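Local coordinates for protein HepC.19480.a.B1 (Helicobacter pylori, PDB 6MTZ) that is uncharacterised but is probably a metal-dependent phosphoesterase of the DHH/DHHA1 family, at residues L151-N156 with Q164-E169; N156-W161 with L170-M175; T145-P150 with L200-K205; D18-A23 with V69-L74. All blocks are in the same frame, centred on the assembly; numbering follows the deposited sequence.

Contact 1: L151-N156 with Q164-E169; sequences LVEMVN and QGYGFE. With EDO (1,2-ethanediol), chain C.
Met-154 and Gly-167 meet where the backbones run nearest, their CA atoms 4.3 Å apart. Here helix 145-159 presses against bare main chain. With CG anti to the backbone N (chi1 164°), Met-154 lays CG against the carbonyl of Gly-167, only 3.3 Å from its O; beyond it the chain leads away from the loop, to Leu-170 and Cys-174. Just beside it, Met-154 CA stands 3.6 Å from Tyr-166 O in a CA-H...O contact that is fairly straight, 162° at the hydrogen. The hydroxyl of Ser-157, one turn further along the helix, lies within hydrogen-bonding reach of this oxygen and of Glu-153 O, with a single proton to share. The close fit depends on a type II beta turn from Gly-165 to Phe-168, in which Gly-167 takes the positive-phi position, brings no side chain into the interface and serves as N-cap of helix 168-180. Thus the loop between the two helices of this hairpin folds back onto the first just before the second begins. Toward solvent the packing slackens. Glu-153 and Tyr-166 touch mainly through their stems, Glu-153 CG to Tyr-166 CB at 3.9 Å, with carboxylate and phenol planes inclined by 49°. Water 1 spans the outer gap, accepting from Tyr-166 N at 2.8 Å and donating to Glu-153 OE2 at 3.2 Å. The other carboxylate oxygen, OE1, turns from the loop: it forms a salt bridge with Lys-127 and accepts from O1 of an ethanediol at 2.8 Å, whose C2 rests 3.6 Å from Val-152 CG1.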
loop_
_atom_site.group_PDB
_atom_site.type_symbol
_atom_site.label_atom_id
_atom_site.label_comp_id
_atom_site.label_asym_id
_atom_site.label_seq_id
_atom_site.Cartn_x
_atom_site.Cartn_y
_atom_site.Cartn_z
ATOM N N LEU A 151 -6.356 -2.895 -21.186
ATOM C CA LEU A 151 -5.703 -3.157 -19.906
ATOM C C LEU A 151 -6.645 -3.883 -18.956
ATOM O O LEU A 151 -6.242 -4.834 -18.273
ATOM C CB LEU A 151 -5.199 -1.846 -19.296
ATOM C CG LEU A 151 -4.244 -1.912 -18.087
ATOM C CD1 LEU A 151 -3.411 -0.656 -18.003
ATOM C CD2 LEU A 151 -5.002 -2.079 -16.782
ATOM N N VAL A 152 -7.908 -3.453 -18.904
ATOM C CA VAL A 152 -8.884 -4.120 -18.050
ATOM C C VAL A 152 -9.038 -5.575 -18.460
ATOM O O VAL A 152 -8.994 -6.482 -17.619
ATOM C CB VAL A 152 -10.225 -3.370 -18.092
ATOM C CG1 VAL A 152 -11.329 -4.234 -17.494
ATOM C CG2 VAL A 152 -10.092 -2.057 -17.341
ATOM N N GLU A 153 -9.203 -5.819 -19.763
ATOM C CA GLU A 153 -9.401 -7.179 -20.247
ATOM C C GLU A 153 -8.180 -8.053 -19.958
ATOM O O GLU A 153 -8.317 -9.237 -19.613
ATOM C CB GLU A 153 -9.724 -7.152 -21.743
ATOM C CG GLU A 153 -10.195 -8.505 -22.291
ATOM C CD GLU A 153 -11.550 -8.958 -21.718
ATOM O OE1 GLU A 153 -12.299 -8.127 -21.142
ATOM O OE2 GLU A 153 -11.867 -10.161 -21.847
ATOM N N MET A 154 -6.980 -7.479 -20.079
ATOM C CA MET A 154 -5.754 -8.206 -19.757
ATOM C C MET A 154 -5.762 -8.670 -18.306
ATOM O O MET A 154 -5.525 -9.849 -18.014
ATOM C CB MET A 154 -4.532 -7.316 -20.019
ATOM C CG MET A 154 -3.235 -7.844 -19.343
ATOM S SD MET A 154 -1.946 -6.595 -19.091
ATOM C CE MET A 154 -2.470 -5.819 -17.558
ATOM N N VAL A 155 -6.039 -7.752 -17.381
ATOM C CA VAL A 155 -6.178 -8.138 -15.984
ATOM C C VAL A 155 -7.224 -9.232 -15.840
ATOM O O VAL A 155 -7.027 -10.202 -15.096
ATOM C CB VAL A 155 -6.516 -6.917 -15.108
ATOM C CG1 VAL A 155 -6.854 -7.361 -13.686
ATOM C CG2 VAL A 155 -5.351 -5.942 -15.086
ATOM N N ASN A 156 -8.341 -9.114 -16.560
ATOM C CA ASN A 156 -9.384 -10.134 -16.428
ATOM C C ASN A 156 -8.859 -11.500 -16.851
ATOM O O ASN A 156 -9.046 -12.496 -16.140
ATOM C CB ASN A 156 -10.628 -9.761 -17.239
ATOM C CG ASN A 156 -11.849 -10.606 -16.845
ATOM O OD1 ASN A 156 -12.419 -10.431 -15.763
ATOM N ND2 ASN A 156 -12.219 -11.546 -17.699
ATOM N N GLN A 164 -6.439 -18.418 -23.152
ATOM C CA GLN A 164 -6.804 -17.924 -24.467
ATOM C C GLN A 164 -7.290 -16.482 -24.449
ATOM O O GLN A 164 -7.525 -15.915 -25.517
ATOM C CB GLN A 164 -7.909 -18.809 -25.067
ATOM C CG GLN A 164 -7.582 -20.288 -25.070
ATOM C CD GLN A 164 -6.197 -20.554 -25.617
ATOM O OE1 GLN A 164 -5.897 -20.223 -26.765
ATOM N NE2 GLN A 164 -5.337 -21.131 -24.792
ATOM N N GLY A 165 -7.477 -15.885 -23.277
ATOM C CA GLY A 165 -8.077 -14.568 -23.220
ATOM C C GLY A 165 -7.107 -13.487 -23.650
ATOM O O GLY A 165 -5.900 -13.668 -23.626
ATOM N N TYR A 166 -7.657 -12.343 -24.063
ATOM C CA TYR A 166 -6.828 -11.233 -24.502
ATOM C C TYR A 166 -5.827 -10.856 -23.424
ATOM O O TYR A 166 -6.175 -10.758 -22.246
ATOM C CB TYR A 166 -7.686 -10.017 -24.852
ATOM C CG TYR A 166 -6.838 -8.793 -25.136
ATOM C CD1 TYR A 166 -6.336 -8.559 -26.409
ATOM C CD2 TYR A 166 -6.521 -7.889 -24.127
ATOM C CE1 TYR A 166 -5.559 -7.446 -26.675
ATOM C CE2 TYR A 166 -5.729 -6.787 -24.378
ATOM C CZ TYR A 166 -5.256 -6.575 -25.657
ATOM O OH TYR A 166 -4.487 -5.483 -25.924
ATOM N N GLY A 167 -4.579 -10.641 -23.841
ATOM C CA GLY A 167 -3.560 -10.141 -22.936
ATOM C C GLY A 167 -3.116 -11.102 -21.854
ATOM O O GLY A 167 -2.524 -10.668 -20.876
ATOM N N PHE A 168 -3.369 -12.405 -22.013
ATOM C CA PHE A 168 -3.073 -13.353 -20.943
ATOM C C PHE A 168 -1.589 -13.353 -20.572
ATOM O O PHE A 168 -1.234 -13.163 -19.404
ATOM C CB PHE A 168 -3.526 -14.753 -21.350
ATOM C CG PHE A 168 -3.088 -15.832 -20.400
ATOM C CD1 PHE A 168 -3.744 -16.023 -19.195
ATOM C CD2 PHE A 168 -2.022 -16.665 -20.717
ATOM C CE1 PHE A 168 -3.350 -17.029 -18.317
ATOM C CE2 PHE A 168 -1.621 -17.669 -19.847
ATOM C CZ PHE A 168 -2.290 -17.850 -18.643
ATOM N N GLU A 169 -0.705 -13.579 -21.547
ATOM C CA GLU A 169 0.720 -13.697 -21.222
ATOM C C GLU A 169 1.284 -12.393 -20.663
ATOM O O GLU A 169 2.048 -12.408 -19.691
ATOM C CB GLU A 169 1.511 -14.145 -22.450
ATOM C CG GLU A 169 1.129 -15.549 -22.943
ATOM C CD GLU A 169 1.522 -16.637 -21.965
ATOM O OE1 GLU A 169 1.026 -17.769 -22.110
ATOM O OE2 GLU A 169 2.323 -16.363 -21.046
HETATM C C1 EDO C . -12.945 -4.146 -21.181
HETATM O O1 EDO C . -12.793 -5.419 -21.822
HETATM C C2 EDO C . -13.889 -4.272 -19.985
HETATM O O2 EDO C . -15.208 -3.822 -20.316
HETATM O O HOH W 1 -10.452 -12.084 -24.052
#

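Contact 2: N156-W161 with L170-M175; sequences NSVDIW and LGKVCM
Val-158, the first residue of 156-161 to touch the partner helix, drives both of its methyls into it at the closest backbone approach, 5.5 Å between its CA and that of Gly-171. CG1 stands between the backbone N and the carbonyl carbon (chi1 64°) and rests on the main chain of Gly-171, 3.8 Å from its O. CG2, anti to the backbone N, meets Lys-172 CG at 3.6 Å and, more loosely, Met-175 SD at 4.1 Å. With no side chain at Gly-171, CG1 can sit directly on the helix backbone. Helix 145-159 then ends in a Schellman motif: Trp-161 takes positive phi, and its N makes a weak bond back to Val-158 O. The turn swings the indole back beside the partner helix. Its six-membered end crosses the lysine chain at about a right angle, with CH2 3.6 Å from Lys-172 CD and CZ3 3.8 Å from Lys-172 CG. Only the aliphatic part of the lysine is used here; a bend at chi3 takes NZ past the ring to a salt bridge with Glu-169. Phe-168 packs edge-to-face with the same indole. Deeper in the domain, Leu-19 of helix 19-29 touches Val-158, Cys-174 and Met-175, so this helical hairpin is seated on helix 19-29, while helix 213-228 covers another side of 168-180 through Tyr-217.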
loop_
_atom_site.group_PDB
_atom_site.type_symbol
_atom_site.label_atom_id
_atom_site.label_comp_id
_atom_site.label_asym_id
_atom_site.label_seq_id
_atom_site.Cartn_x
_atom_site.Cartn_y
_atom_site.Cartn_z
ATOM N N ASN A 156 -8.341 -9.114 -16.560
ATOM C CA ASN A 156 -9.384 -10.134 -16.428
ATOM C C ASN A 156 -8.859 -11.500 -16.851
ATOM O O ASN A 156 -9.046 -12.496 -16.140
ATOM C CB ASN A 156 -10.628 -9.761 -17.239
ATOM C CG ASN A 156 -11.849 -10.606 -16.845
ATOM O OD1 ASN A 156 -12.419 -10.431 -15.763
ATOM N ND2 ASN A 156 -12.219 -11.546 -17.699
ATOM N N SER A 157 -8.149 -11.559 -17.988
ATOM C CA SER A 157 -7.714 -12.849 -18.516
ATOM C C SER A 157 -6.781 -13.568 -17.547
ATOM O O SER A 157 -6.885 -14.785 -17.365
ATOM C CB SER A 157 -7.028 -12.668 -19.873
ATOM O OG SER A 157 -7.917 -12.168 -20.850
ATOM N N VAL A 158 -5.852 -12.845 -16.928
ATOM C CA VAL A 158 -4.907 -13.550 -16.065
ATOM C C VAL A 158 -5.549 -13.859 -14.718
ATOM O O VAL A 158 -5.260 -14.899 -14.109
ATOM C CB VAL A 158 -3.584 -12.767 -15.914
ATOM C CG1 VAL A 158 -3.790 -11.437 -15.215
ATOM C CG2 VAL A 158 -2.552 -13.590 -15.157
ATOM N N ASP A 159 -6.452 -12.999 -14.255
ATOM C CA ASP A 159 -7.082 -13.228 -12.961
ATOM C C ASP A 159 -7.965 -14.470 -12.980
ATOM O O ASP A 159 -7.999 -15.224 -12.001
ATOM C CB ASP A 159 -7.882 -11.997 -12.542
ATOM C CG ASP A 159 -8.462 -12.127 -11.145
ATOM O OD1 ASP A 159 -9.613 -12.601 -11.019
ATOM O OD2 ASP A 159 -7.754 -11.770 -10.175
ATOM N N ILE A 160 -8.688 -14.706 -14.084
ATOM C CA ILE A 160 -9.476 -15.924 -14.216
ATOM C C ILE A 160 -8.697 -17.057 -14.872
ATOM O O ILE A 160 -9.266 -18.132 -15.098
ATOM C CB ILE A 160 -10.780 -15.684 -15.009
ATOM C CG1 ILE A 160 -10.492 -15.431 -16.491
ATOM C CG2 ILE A 160 -11.566 -14.537 -14.406
ATOM C CD1 ILE A 160 -11.756 -15.246 -17.327
ATOM N N TRP A 161 -7.424 -16.849 -15.182
ATOM C CA TRP A 161 -6.560 -17.827 -15.843
ATOM C C TRP A 161 -7.215 -18.405 -17.097
ATOM O O TRP A 161 -7.323 -19.618 -17.273
ATOM C CB TRP A 161 -6.133 -18.954 -14.890
ATOM C CG TRP A 161 -4.781 -19.528 -15.278
ATOM C CD1 TRP A 161 -4.534 -20.704 -15.936
ATOM C CD2 TRP A 161 -3.501 -18.913 -15.064
ATOM N NE1 TRP A 161 -3.173 -20.868 -16.122
ATOM C CE2 TRP A 161 -2.523 -19.779 -15.600
ATOM C CE3 TRP A 161 -3.088 -17.718 -14.453
ATOM C CZ2 TRP A 161 -1.153 -19.491 -15.540
ATOM C CZ3 TRP A 161 -1.728 -17.422 -14.406
ATOM C CH2 TRP A 161 -0.779 -18.311 -14.940
ATOM N N LEU A 170 0.911 -11.253 -21.250
ATOM C CA LEU A 170 1.327 -9.962 -20.692
ATOM C C LEU A 170 0.786 -9.748 -19.278
ATOM O O LEU A 170 1.472 -9.171 -18.428
ATOM C CB LEU A 170 0.874 -8.835 -21.612
ATOM C CG LEU A 170 1.131 -7.392 -21.161
ATOM C CD1 LEU A 170 2.634 -7.086 -21.121
ATOM C CD2 LEU A 170 0.411 -6.436 -22.115
ATOM N N GLY A 171 -0.443 -10.201 -19.004
ATOM C CA GLY A 171 -0.988 -10.073 -17.653
ATOM C C GLY A 171 -0.199 -10.834 -16.598
ATOM O O GLY A 171 -0.095 -10.392 -15.449
ATOM N N LYS A 172 0.365 -11.988 -16.959
ATOM C CA LYS A 172 1.205 -12.701 -15.998
ATOM C C LYS A 172 2.428 -11.869 -15.630
ATOM O O LYS A 172 2.823 -11.806 -14.456
ATOM C CB LYS A 172 1.602 -14.063 -16.571
ATOM C CG LYS A 172 0.464 -15.101 -16.493
ATOM C CD LYS A 172 0.584 -16.223 -17.526
ATOM C CE LYS A 172 1.952 -16.855 -17.564
ATOM N NZ LYS A 172 1.969 -18.082 -18.444
ATOM N N VAL A 173 3.017 -11.188 -16.617
ATOM C CA VAL A 173 4.127 -10.288 -16.334
ATOM C C VAL A 173 3.685 -9.183 -15.383
ATOM O O VAL A 173 4.410 -8.824 -14.443
ATOM C CB VAL A 173 4.703 -9.708 -17.640
ATOM C CG1 VAL A 173 5.838 -8.722 -17.320
ATOM C CG2 VAL A 173 5.215 -10.814 -18.536
ATOM N N CYS A 174 2.474 -8.648 -15.590
ATOM C CA CYS A 174 1.991 -7.563 -14.742
ATOM C C CYS A 174 1.695 -8.051 -13.329
ATOM O O CYS A 174 1.945 -7.334 -12.358
ATOM C CB CYS A 174 0.754 -6.916 -15.358
ATOM S SG CYS A 174 1.082 -5.990 -16.866
ATOM N N MET A 175 1.164 -9.264 -13.192
ATOM C CA MET A 175 0.891 -9.812 -11.871
ATOM C C MET A 175 2.178 -9.924 -11.054
ATOM O O MET A 175 2.250 -9.469 -9.903
ATOM C CB MET A 175 0.217 -11.173 -12.028
ATOM C CG MET A 175 -0.381 -11.760 -10.784
ATOM S SD MET A 175 -1.310 -13.263 -11.235
ATOM C CE MET A 175 0.008 -14.440 -11.514
#

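Contact 3: T145-P150 with L200-K205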
loop_
_atom_site.group_PDB
_atom_site.type_symbol
_atom_site.label_atom_id
_atom_site.label_comp_id
_atom_site.label_asym_id
_atom_site.label_seq_id
_atom_site.Cartn_x
_atom_site.Cartn_y
_atom_site.Cartn_z
ATOM N N THR A 145 -9.700 5.491 -23.349
ATOM C CA THR A 145 -10.447 4.243 -23.428
ATOM C C THR A 145 -9.759 3.224 -24.331
ATOM O O THR A 145 -9.825 2.017 -24.073
ATOM C CB THR A 145 -11.869 4.527 -23.912
ATOM O OG1 THR A 145 -12.509 5.434 -22.998
ATOM C CG2 THR A 145 -12.676 3.230 -23.970
ATOM N N THR A 146 -9.063 3.683 -25.369
ATOM C CA THR A 146 -8.492 2.732 -26.314
ATOM C C THR A 146 -7.358 1.913 -25.701
ATOM O O THR A 146 -7.067 0.820 -26.196
ATOM C CB THR A 146 -8.024 3.467 -27.574
ATOM O OG1 THR A 146 -7.100 4.488 -27.214
ATOM C CG2 THR A 146 -9.204 4.119 -28.263
ATOM N N TRP A 147 -6.703 2.403 -24.640
ATOM C CA TRP A 147 -5.798 1.529 -23.902
ATOM C C TRP A 147 -6.393 1.022 -22.597
ATOM O O TRP A 147 -6.005 -0.061 -22.138
ATOM C CB TRP A 147 -4.449 2.215 -23.624
ATOM C CG TRP A 147 -4.485 3.459 -22.771
ATOM C CD1 TRP A 147 -4.465 4.755 -23.216
ATOM C CD2 TRP A 147 -4.509 3.530 -21.340
ATOM N NE1 TRP A 147 -4.500 5.622 -22.150
ATOM C CE2 TRP A 147 -4.515 4.896 -20.988
ATOM C CE3 TRP A 147 -4.535 2.574 -20.321
ATOM C CZ2 TRP A 147 -4.531 5.324 -19.672
ATOM C CZ3 TRP A 147 -4.559 3.006 -19.000
ATOM C CH2 TRP A 147 -4.565 4.368 -18.692
ATOM N N LEU A 148 -7.349 1.743 -22.013
ATOM C CA LEU A 148 -7.866 1.341 -20.711
ATOM C C LEU A 148 -8.667 0.042 -20.802
ATOM O O LEU A 148 -8.498 -0.858 -19.963
ATOM C CB LEU A 148 -8.699 2.474 -20.107
ATOM C CG LEU A 148 -9.289 2.145 -18.731
ATOM C CD1 LEU A 148 -8.190 1.735 -17.749
ATOM C CD2 LEU A 148 -10.056 3.326 -18.193
ATOM N N GLU A 149 -9.524 -0.095 -21.828
ATOM C CA GLU A 149 -10.313 -1.323 -21.923
ATOM C C GLU A 149 -9.433 -2.537 -22.221
ATOM O O GLU A 149 -9.651 -3.596 -21.622
ATOM C CB GLU A 149 -11.440 -1.183 -22.954
ATOM C CG GLU A 149 -12.551 -0.264 -22.448
ATOM C CD GLU A 149 -13.730 -0.152 -23.397
ATOM O OE1 GLU A 149 -13.710 -0.794 -24.467
ATOM O OE2 GLU A 149 -14.682 0.587 -23.069
ATOM N N PRO A 150 -8.433 -2.444 -23.106
ATOM C CA PRO A 150 -7.497 -3.574 -23.234
ATOM C C PRO A 150 -6.777 -3.909 -21.936
ATOM O O PRO A 150 -6.594 -5.091 -21.609
ATOM C CB PRO A 150 -6.525 -3.084 -24.314
ATOM C CG PRO A 150 -7.391 -2.236 -25.176
ATOM C CD PRO A 150 -8.219 -1.463 -24.182
ATOM N N LEU A 200 3.703 2.212 -12.917
ATOM C CA LEU A 200 4.237 1.057 -13.642
ATOM C C LEU A 200 3.149 0.345 -14.438
ATOM O O LEU A 200 3.380 -0.089 -15.575
ATOM C CB LEU A 200 4.889 0.064 -12.663
ATOM C CG LEU A 200 6.132 0.562 -11.911
ATOM C CD1 LEU A 200 6.499 -0.385 -10.796
ATOM C CD2 LEU A 200 7.305 0.701 -12.880
ATOM N N LEU A 201 1.971 0.170 -13.842
ATOM C CA LEU A 201 0.907 -0.552 -14.534
ATOM C C LEU A 201 0.407 0.248 -15.724
ATOM O O LEU A 201 0.260 -0.292 -16.825
ATOM C CB LEU A 201 -0.233 -0.872 -13.560
ATOM C CG LEU A 201 -1.398 -1.624 -14.193
ATOM C CD1 LEU A 201 -0.881 -2.940 -14.732
ATOM C CD2 LEU A 201 -2.526 -1.833 -13.173
ATOM N N GLU A 202 0.179 1.554 -15.534
ATOM C CA GLU A 202 -0.261 2.388 -16.657
ATOM C C GLU A 202 0.725 2.357 -17.826
ATOM O O GLU A 202 0.305 2.443 -18.987
ATOM C CB GLU A 202 -0.492 3.840 -16.207
ATOM C CG GLU A 202 -0.982 4.732 -17.366
ATOM C CD GLU A 202 -1.512 6.095 -16.944
ATOM O OE1 GLU A 202 -1.797 6.312 -15.738
ATOM O OE2 GLU A 202 -1.651 6.952 -17.842
ATOM N N GLU A 203 2.034 2.224 -17.559
ATOM C CA GLU A 203 2.997 2.200 -18.669
ATOM C C GLU A 203 2.779 1.012 -19.598
ATOM O O GLU A 203 3.220 1.044 -20.752
ATOM C CB GLU A 203 4.458 2.190 -18.153
ATOM C CG GLU A 203 5.111 3.586 -18.101
ATOM C CD GLU A 203 6.251 3.699 -17.077
ATOM O OE1 GLU A 203 6.825 4.802 -16.931
ATOM O OE2 GLU A 203 6.563 2.698 -16.401
ATOM N N VAL A 204 2.096 -0.034 -19.139
ATOM C CA VAL A 204 1.770 -1.148 -20.027
ATOM C C VAL A 204 1.001 -0.681 -21.258
ATOM O O VAL A 204 1.016 -1.360 -22.293
ATOM C CB VAL A 204 0.986 -2.223 -19.231
ATOM C CG1 VAL A 204 0.429 -3.292 -20.116
ATOM C CG2 VAL A 204 1.883 -2.848 -18.211
ATOM N N LYS A 205 0.328 0.476 -21.183
ATOM C CA LYS A 205 -0.388 0.991 -22.347
ATOM C C LYS A 205 0.545 1.232 -23.532
ATOM O O LYS A 205 0.094 1.224 -24.681
ATOM C CB LYS A 205 -1.120 2.284 -21.979
ATOM C CG LYS A 205 -0.227 3.528 -21.881
ATOM C CD LYS A 205 -0.957 4.668 -21.162
ATOM C CE LYS A 205 -0.039 5.870 -20.979
ATOM N NZ LYS A 205 -0.708 7.000 -20.276
#
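Trp-147 and Lys-205 mark the nearest backbone approach, 5.7 Å between CA atoms, where the early turns of helix 145-159, kinked at Pro-150, pass the end of helix 190-203. Lys-205 spreads its hydrocarbon chain over one face of the indole: CB lies 3.7 Å from Trp-147 CG, and CD sits 3.7 Å from the centroid of the five-membered ring, 14° off its normal, a CH-pi contact. The tryptophan side chain leaves between its own backbone N and carbonyl carbon (chi1 62°), which brings the ring to the lysine. On the opposite face, Leu-148 CB lies 4.2 Å above the plane, toward the rim. Glu-202 meets the benzene end, its carboxylate turned only 20° from the indole plane, with OE2 3.8 Å from Trp-147 CZ2. That oxygen takes Lys-205 NZ on its anti lone pair in a 2.6 Å salt bridge, one turn apart on the same segment. The bridge holds the far end of the extended lysine, which should steady its methylenes over the ring. This is packing by a tryptophan under a salt-bridged lysine, joining helix 145-159 to the segment 200-205 within the helical part that follows the parallel sheet in what is probably the DHH domain.

Contact 4: D18-A23 with V69-L74; sequences DLDGYA and VSDLNL
Asp-18, Asp-20 and Asp-71 form an acidic cluster that probably corresponds to part of the metal site of DHH phosphoesterases: the first two lie in a D-x-D-G sequence, the third at the end of a central strand. Asp-18 caps helix 19-29, its OD1 accepting from Gly-21 N at 2.9 Å with an N-H...O angle of 158°. Asp-71, at a positive-phi position just past its strand, brings OD2 to 3.3 Å from that same OD1, the two carboxylates nearly coplanar. Its OD1 faces Asp-20 OD2 at 3.5 Å, with planes 50° apart. Neither acceptor pair is a bond; water 2 bridges Asp-18 and Asp-71, donating to Asp-18 OD2 at 2.7 Å and Asp-71 OD2 at 2.6 Å, though it cannot serve every acceptor near it, a crowding consistent with a site where relatives hold a manganese ion. Asp-20 is held by two backbone N-H groups, OD1 by Thr-126 N and OD2 by Ala-125 N. Asp-102 and His-104, of a D-H-H sequence, touch Asp-71, as does His-16. The cluster thus gathers at the ends of strands 10-15, 64-70 and 95-102, adjacent in the parallel sheet, under the first turns of helices 19-29 and 125-136.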
loop_
_atom_site.group_PDB
_atom_site.type_symbol
_atom_site.label_atom_id
_atom_site.label_comp_id
_atom_site.label_asym_id
_atom_site.label_seq_id
_atom_site.Cartn_x
_atom_site.Cartn_y
_atom_site.Cartn_z
ATOM N N ASP A 18 -3.140 -6.871 -4.683
ATOM C CA ASP A 18 -2.420 -7.524 -5.776
ATOM C C ASP A 18 -2.715 -6.777 -7.086
ATOM O O ASP A 18 -3.196 -5.640 -7.068
ATOM C CB ASP A 18 -2.791 -9.008 -5.822
ATOM C CG ASP A 18 -4.286 -9.215 -5.965
ATOM O OD1 ASP A 18 -5.019 -8.215 -6.111
ATOM O OD2 ASP A 18 -4.737 -10.372 -5.933
ATOM N N LEU A 19 -2.449 -7.400 -8.236
ATOM C CA LEU A 19 -2.665 -6.723 -9.516
ATOM C C LEU A 19 -4.138 -6.344 -9.705
ATOM O O LEU A 19 -4.456 -5.218 -10.095
ATOM C CB LEU A 19 -2.194 -7.616 -10.672
ATOM C CG LEU A 19 -2.627 -7.168 -12.085
ATOM C CD1 LEU A 19 -1.982 -5.854 -12.461
ATOM C CD2 LEU A 19 -2.303 -8.191 -13.166
ATOM N N ASP A 20 -5.049 -7.293 -9.475
ATOM C CA ASP A 20 -6.476 -6.979 -9.560
ATOM C C ASP A 20 -6.823 -5.842 -8.605
ATOM O O ASP A 20 -7.504 -4.877 -8.978
ATOM C CB ASP A 20 -7.310 -8.239 -9.252
ATOM C CG ASP A 20 -8.780 -8.131 -9.711
ATOM O OD1 ASP A 20 -9.143 -7.172 -10.415
ATOM O OD2 ASP A 20 -9.584 -9.032 -9.364
ATOM N N GLY A 21 -6.312 -5.916 -7.369
ATOM C CA GLY A 21 -6.639 -4.899 -6.384
ATOM C C GLY A 21 -6.182 -3.504 -6.774
ATOM O O GLY A 21 -6.914 -2.529 -6.583
ATOM N N TYR A 22 -4.952 -3.376 -7.296
ATOM C CA TYR A 22 -4.479 -2.041 -7.654
ATOM C C TYR A 22 -5.031 -1.567 -8.997
ATOM O O TYR A 22 -5.248 -0.370 -9.177
ATOM C CB TYR A 22 -2.941 -1.984 -7.670
ATOM C CG TYR A 22 -2.335 -1.744 -6.311
ATOM C CD1 TYR A 22 -2.432 -0.504 -5.697
ATOM C CD2 TYR A 22 -1.671 -2.755 -5.632
ATOM C CE1 TYR A 22 -1.889 -0.281 -4.450
ATOM C CE2 TYR A 22 -1.122 -2.539 -4.376
ATOM C CZ TYR A 22 -1.235 -1.306 -3.793
ATOM O OH TYR A 22 -0.680 -1.089 -2.549
ATOM N N ALA A 23 -5.243 -2.475 -9.950
ATOM C CA ALA A 23 -5.869 -2.088 -11.215
ATOM C C ALA A 23 -7.266 -1.484 -11.014
ATOM O O ALA A 23 -7.682 -0.604 -11.783
ATOM C CB ALA A 23 -5.932 -3.307 -12.137
ATOM N N VAL A 69 -15.642 -0.109 -2.627
ATOM C CA VAL A 69 -14.840 -1.208 -2.098
ATOM C C VAL A 69 -14.768 -2.290 -3.167
ATOM O O VAL A 69 -15.804 -2.770 -3.635
ATOM C CB VAL A 69 -15.429 -1.773 -0.788
ATOM C CG1 VAL A 69 -14.507 -2.836 -0.184
ATOM C CG2 VAL A 69 -15.696 -0.649 0.224
ATOM N N SER A 70 -13.553 -2.685 -3.535
ATOM C CA SER A 70 -13.342 -3.600 -4.648
ATOM C C SER A 70 -12.339 -4.673 -4.257
ATOM O O SER A 70 -11.352 -4.385 -3.573
ATOM C CB SER A 70 -12.829 -2.864 -5.901
ATOM O OG SER A 70 -11.699 -2.070 -5.575
ATOM N N ASP A 71 -12.615 -5.911 -4.690
ATOM C CA ASP A 71 -11.689 -7.037 -4.609
ATOM C C ASP A 71 -11.448 -7.490 -3.174
ATOM O O ASP A 71 -10.402 -8.078 -2.862
ATOM C CB ASP A 71 -10.353 -6.706 -5.288
ATOM C CG ASP A 71 -9.577 -7.945 -5.678
ATOM O OD1 ASP A 71 -10.223 -9.000 -5.937
ATOM O OD2 ASP A 71 -8.325 -7.865 -5.707
ATOM N N LEU A 72 -12.386 -7.206 -2.289
ATOM C CA LEU A 72 -12.307 -7.632 -0.902
ATOM C C LEU A 72 -13.658 -8.201 -0.514
ATOM O O LEU A 72 -14.698 -7.704 -0.964
ATOM C CB LEU A 72 -11.949 -6.464 0.010
ATOM C CG LEU A 72 -10.590 -5.795 -0.205
ATOM C CD1 LEU A 72 -10.646 -4.368 0.304
ATOM C CD2 LEU A 72 -9.474 -6.556 0.506
ATOM N N ASN A 73 -13.663 -9.245 0.298
ATOM C CA ASN A 73 -14.921 -9.687 0.873
ATOM C C ASN A 73 -14.938 -9.312 2.342
ATOM O O ASN A 73 -13.901 -9.339 3.011
ATOM C CB ASN A 73 -15.175 -11.183 0.668
ATOM C CG ASN A 73 -14.211 -12.057 1.395
ATOM O OD1 ASN A 73 -12.999 -11.871 1.311
ATOM N ND2 ASN A 73 -14.744 -13.055 2.099
ATOM N N LEU A 74 -16.103 -8.893 2.817
ATOM C CA LEU A 74 -16.297 -8.518 4.205
ATOM C C LEU A 74 -17.016 -9.649 4.917
ATOM O O LEU A 74 -17.835 -10.356 4.318
ATOM C CB LEU A 74 -17.103 -7.216 4.313
ATOM C CG LEU A 74 -16.641 -6.017 3.465
ATOM C CD1 LEU A 74 -17.617 -4.844 3.585
ATOM C CD2 LEU A 74 -15.246 -5.579 3.866
HETATM O O HOH W 2 -7.415 -10.335 -5.845
#

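How the contacts relate
Contacts 1 and 2 are successive parts of one hairpin between helices 145-159 and 168-180, their centres 6 Å apart; they share Asn-156 and meet where Met-154 CG packs 3.6 Å from Gly-171 CA. Contact 3 closes a longer loop around both and reaches contact 2 through Val-204 CG2, 3.5 Å from Cys-174 SG. Helix 19-29 joins this helical layer to contact 4, about 14 Å from contact 2 and 17 Å from contact 1 between centres: Leu-19 CD2 lies 3.6 Å from Met-175 N. Of the helical contacts, contact 2 includes a residue at the acidic cluster, Asp-159, whose OD2 lies 3.4 Å from Asp-20 OD2 at the probable metal site.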